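Local atomic coordinates of DYNE8 (Micromonospora chersina, PDB entry 4AMM), a protein that serves as the acyltransferase domain of an iterative enediyne polyketide synthase of dynemicin biosynthesis, probably loading acyl building blocks for chain extension. Residues A[257-260]-A[261-264]; A[316-319]-A[320-323]. One frame throughout, in Å; residues are numbered along the deposited sequence. Where two conformers were deposited one is given.

Interaction 1 of 2, residues A[257-260]-A[261-264]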
loop_
_atom_site.group_PDB
_atom_site.type_symbol
_atom_site.label_atom_id
_atom_site.label_comp_id
_atom_site.label_asym_id
_atom_site.label_seq_id
_atom_site.Cartn_x
_atom_site.Cartn_y
_atom_site.Cartn_z
ATOM N N VAL A 257 -9.575 28.112 -3.352
ATOM C CA VAL A 257 -8.236 27.578 -3.164
ATOM C C VAL A 257 -7.516 27.521 -4.507
ATOM O O VAL A 257 -6.334 27.769 -4.527
ATOM C CB VAL A 257 -8.359 26.118 -2.549
ATOM C CG1 VAL A 257 -6.954 25.481 -2.389
ATOM C CG2 VAL A 257 -9.026 26.125 -1.151
ATOM N N ALA A 258 -8.214 27.132 -5.561
ATOM C CA ALA A 258 -7.538 26.996 -6.855
ATOM C C ALA A 258 -7.018 28.380 -7.280
ATOM O O ALA A 258 -5.910 28.455 -7.826
ATOM C CB ALA A 258 -8.480 26.461 -7.894
ATOM N N GLU A 259 -7.783 29.456 -7.055
ATOM C CA GLU A 259 -7.312 30.835 -7.325
ATOM C C GLU A 259 -6.092 31.136 -6.543
ATOM O O GLU A 259 -5.113 31.662 -7.071
ATOM C CB GLU A 259 -8.329 31.884 -6.858
ATOM C CG GLU A 259 -9.496 32.038 -7.795
ATOM C CD GLU A 259 -10.527 32.977 -7.148
ATOM O OE1 GLU A 259 -10.091 34.054 -6.638
ATOM O OE2 GLU A 259 -11.684 32.542 -7.072
ATOM N N ALA A 260 -6.128 30.867 -5.223
ATOM C CA ALA A 260 -5.004 31.125 -4.341
ATOM C C ALA A 260 -3.783 30.356 -4.788
ATOM O O ALA A 260 -2.675 30.878 -4.762
ATOM C CB ALA A 260 -5.320 30.819 -2.829
ATOM N N ALA A 261 -3.976 29.105 -5.179
ATOM C CA ALA A 261 -2.863 28.246 -5.549
ATOM C C ALA A 261 -2.210 28.803 -6.833
ATOM O O ALA A 261 -0.976 28.891 -6.883
ATOM C CB ALA A 261 -3.335 26.813 -5.759
ATOM N N ARG A 262 -3.014 29.240 -7.802
ATOM C CA ARG A 262 -2.415 29.820 -8.999
ATOM C C ARG A 262 -1.621 31.083 -8.693
ATOM O O ARG A 262 -0.498 31.239 -9.213
ATOM C CB ARG A 262 -3.475 30.074 -10.057
ATOM C CG ARG A 262 -3.946 28.850 -10.758
ATOM C CD ARG A 262 -4.758 29.190 -12.024
ATOM N NE ARG A 262 -5.868 30.094 -11.727
ATOM C CZ ARG A 262 -7.067 29.701 -11.324
ATOM N NH1 ARG A 262 -7.343 28.409 -11.165
ATOM N NH2 ARG A 262 -7.986 30.608 -11.076
ATOM N N HIS A 263 -2.115 31.923 -7.777
ATOM C CA HIS A 263 -1.389 33.152 -7.384
ATOM C C HIS A 263 -0.073 32.862 -6.671
ATOM O O HIS A 263 0.953 33.563 -6.867
ATOM C CB HIS A 263 -2.244 34.037 -6.487
ATOM C CG HIS A 263 -3.552 34.452 -7.109
ATOM N ND1 HIS A 263 -3.856 34.236 -8.445
ATOM C CD2 HIS A 263 -4.636 35.078 -6.576
ATOM C CE1 HIS A 263 -5.070 34.696 -8.701
ATOM N NE2 HIS A 263 -5.557 35.231 -7.590
ATOM N N ALA A 264 -0.054 31.799 -5.881
ATOM C CA ALA A 264 1.108 31.405 -5.125
ATOM C C ALA A 264 2.084 30.569 -5.942
ATOM O O ALA A 264 3.173 30.211 -5.463
ATOM C CB ALA A 264 0.652 30.637 -3.833
#

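Interaction 2 of 2, residues A[316-319]-A[320-323]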
loop_
_atom_site.group_PDB
_atom_site.type_symbol
_atom_site.label_atom_id
_atom_site.label_comp_id
_atom_site.label_asym_id
_atom_site.label_seq_id
_atom_site.Cartn_x
_atom_site.Cartn_y
_atom_site.Cartn_z
ATOM N N ASP A 316 -6.051 2.243 23.349
ATOM C CA ASP A 316 -7.250 1.755 24.044
ATOM C C ASP A 316 -8.538 2.208 23.378
ATOM O O ASP A 316 -9.624 2.075 23.940
ATOM C CB ASP A 316 -7.234 2.344 25.473
ATOM C CG ASP A 316 -6.312 1.594 26.434
ATOM O OD1 ASP A 316 -5.994 0.397 26.194
ATOM O OD2 ASP A 316 -5.913 2.223 27.457
ATOM N N GLU A 317 -8.399 2.706 22.155
ATOM C CA GLU A 317 -9.444 3.502 21.494
ATOM C C GLU A 317 -10.764 2.810 21.366
ATOM O O GLU A 317 -10.835 1.616 21.152
ATOM C CB GLU A 317 -8.995 3.771 20.043
ATOM C CG GLU A 317 -7.492 3.900 19.842
ATOM C CD GLU A 317 -7.035 5.199 20.373
ATOM O OE1 GLU A 317 -7.865 6.142 20.372
ATOM O OE2 GLU A 317 -5.876 5.270 20.809
ATOM N N ASP A 318 -11.842 3.586 21.400
ATOM C CA ASP A 318 -13.174 3.064 21.044
ATOM C C ASP A 318 -13.267 3.077 19.510
ATOM O O ASP A 318 -13.243 4.143 18.923
ATOM C CB ASP A 318 -14.268 3.946 21.653
ATOM C CG ASP A 318 -15.685 3.475 21.343
ATOM O OD1 ASP A 318 -15.932 2.764 20.335
ATOM O OD2 ASP A 318 -16.587 3.807 22.156
ATOM N N PRO A 319 -13.273 1.890 18.880
ATOM C CA PRO A 319 -13.214 1.817 17.401
ATOM C C PRO A 319 -14.428 2.503 16.776
ATOM O O PRO A 319 -14.289 3.038 15.677
ATOM C CB PRO A 319 -13.232 0.323 17.095
ATOM C CG PRO A 319 -13.863 -0.259 18.438
ATOM C CD PRO A 319 -13.356 0.537 19.498
ATOM N N VAL A 320 -15.614 2.478 17.390
ATOM C CA VAL A 320 -16.757 3.142 16.850
ATOM C C VAL A 320 -16.472 4.645 16.796
ATOM O O VAL A 320 -16.699 5.307 15.731
ATOM C CB VAL A 320 -17.993 2.892 17.701
ATOM C CG1 VAL A 320 -19.134 3.709 17.139
ATOM C CG2 VAL A 320 -18.343 1.432 17.662
ATOM N N GLU A 321 -15.944 5.235 17.851
ATOM C CA GLU A 321 -15.704 6.662 17.809
ATOM C C GLU A 321 -14.636 7.018 16.747
ATOM O O GLU A 321 -14.768 8.058 16.098
ATOM C CB GLU A 321 -15.217 7.166 19.186
ATOM C CG GLU A 321 -16.220 6.936 20.360
ATOM C CD GLU A 321 -17.617 7.482 20.062
ATOM O OE1 GLU A 321 -17.742 8.517 19.355
ATOM O OE2 GLU A 321 -18.612 6.865 20.513
ATOM N N VAL A 322 -13.576 6.226 16.676
ATOM C CA VAL A 322 -12.469 6.543 15.777
ATOM C C VAL A 322 -12.964 6.394 14.361
ATOM O O VAL A 322 -12.688 7.313 13.503
ATOM C CB VAL A 322 -11.274 5.590 16.000
ATOM C CG1 VAL A 322 -10.155 5.818 14.965
ATOM C CG2 VAL A 322 -10.615 5.828 17.326
ATOM N N LEU A 323 -13.704 5.357 14.013
ATOM C CA LEU A 323 -14.113 5.129 12.603
ATOM C C LEU A 323 -15.185 6.117 12.262
ATOM O O LEU A 323 -15.362 6.400 11.063
ATOM C CB LEU A 323 -14.524 3.630 12.359
ATOM C CG LEU A 323 -13.287 2.737 12.490
ATOM C CD1 LEU A 323 -13.687 1.297 12.176
ATOM C CD2 LEU A 323 -12.085 3.163 11.547
#

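Interaction 1 of 2, residues A[257-260]-A[261-264]
Glu-259 sits one helical turn before His-263 and meets it through its backbone carbonyl. The amide N of His-263 donates to Glu-259 O at 3.1 Å. The imidazole of His-263 lies against that same oxygen, which stands 3.1 Å above the ring plane and over its centre. With CG anti to its own carbonyl carbon (chi1 -58°), the ring folds back along the helix and reaches this place. Its ND1 is badly angled for a bond to Glu-259 O, so the ring meets the oxygen by its face.

Arg-262, modelled in two conformers, runs alongside the Glu-259 side chain. In one of them, a face of the guanidinium rests on Ala-258 O and Glu-259 CA. There Glu-259 OE2 stays 5.8 Å from Arg-262 NH2, too far for a salt bridge; any attraction is probably long-range.

On another side, the methyls of Ala-260 and Ala-261 pack on Leu-228 of helix 222-229. Ala-261 CB lies 3.4 Å from Val-257 O, which also accepts from Ala-261 N at 2.8 Å. Ala-264 N donates to Ala-260 O at 3.0 Å. These belong to four consecutive i to i+4 bonds of helix 251-264, consistent with the second helix of the ferredoxin-like small subdomain known from acyltransferase domains.

Interaction 2 of 2, residues A[316-319]-A[320-323]
Asp-318 and Val-322 are joined where a loop turns into helix 319-328: the amide N of Val-322 donates to Asp-318 O at 3.1 Å. Leu-323 N follows by donating to Pro-319 O at 2.9 Å, which closes the next turn. This is a helix N-terminus with Asp-318 as N-cap and Pro-319 as first helical residue, a place that suits proline because its nitrogen has no hydrogen to give.

The cap itself is modest. With CG of Asp-318 anti to the backbone N (chi1 180°), OD1 swings over the first turn and takes a weak bond from Val-320 N, bent to 129° at the hydrogen. Asp-318 OD1 also lies 3.3 Å from Val-320 CB, the two side chains running side by side.

Asp-318 OD2 lies against Glu-321 CG at 3.6 Å, with Glu-321 OE2 a like charge nearby. Glu-321 OE1 forms a salt bridge with Arg-290; that partner may ease the closeness of two acidic groups, their planes turned 89° apart. On the buried side, Val-322 reaches Trp-314 and Val-309, while Pro-319 and Leu-323 both pack on Trp-298. Just ahead of the cap, Glu-317 lays its CB 3.8 Å from Val-322 CG2.

Interaction 1 closes before interaction 2 opens, and both belong to the acyltransferase domain. Their centres lie about 37 Å apart and their nearest atoms about 24 Å, so they do not touch. Residues 257-264 lie in the C-terminal part of helix 251-264, which connects strands 244-250 and 268-270 of the mixed five-strand sheet. Residues 316-323 instead start helix 319-328, which follows strand 305-306 at one edge of the parallel sheet and leads to strand 331-332, at an edge of the mixed one. Interaction 1 thus lies in the small, probably ferredoxin-like subdomain, while interaction 2 opens the helix that leads from the larger alpha/beta part back to the mixed sheet.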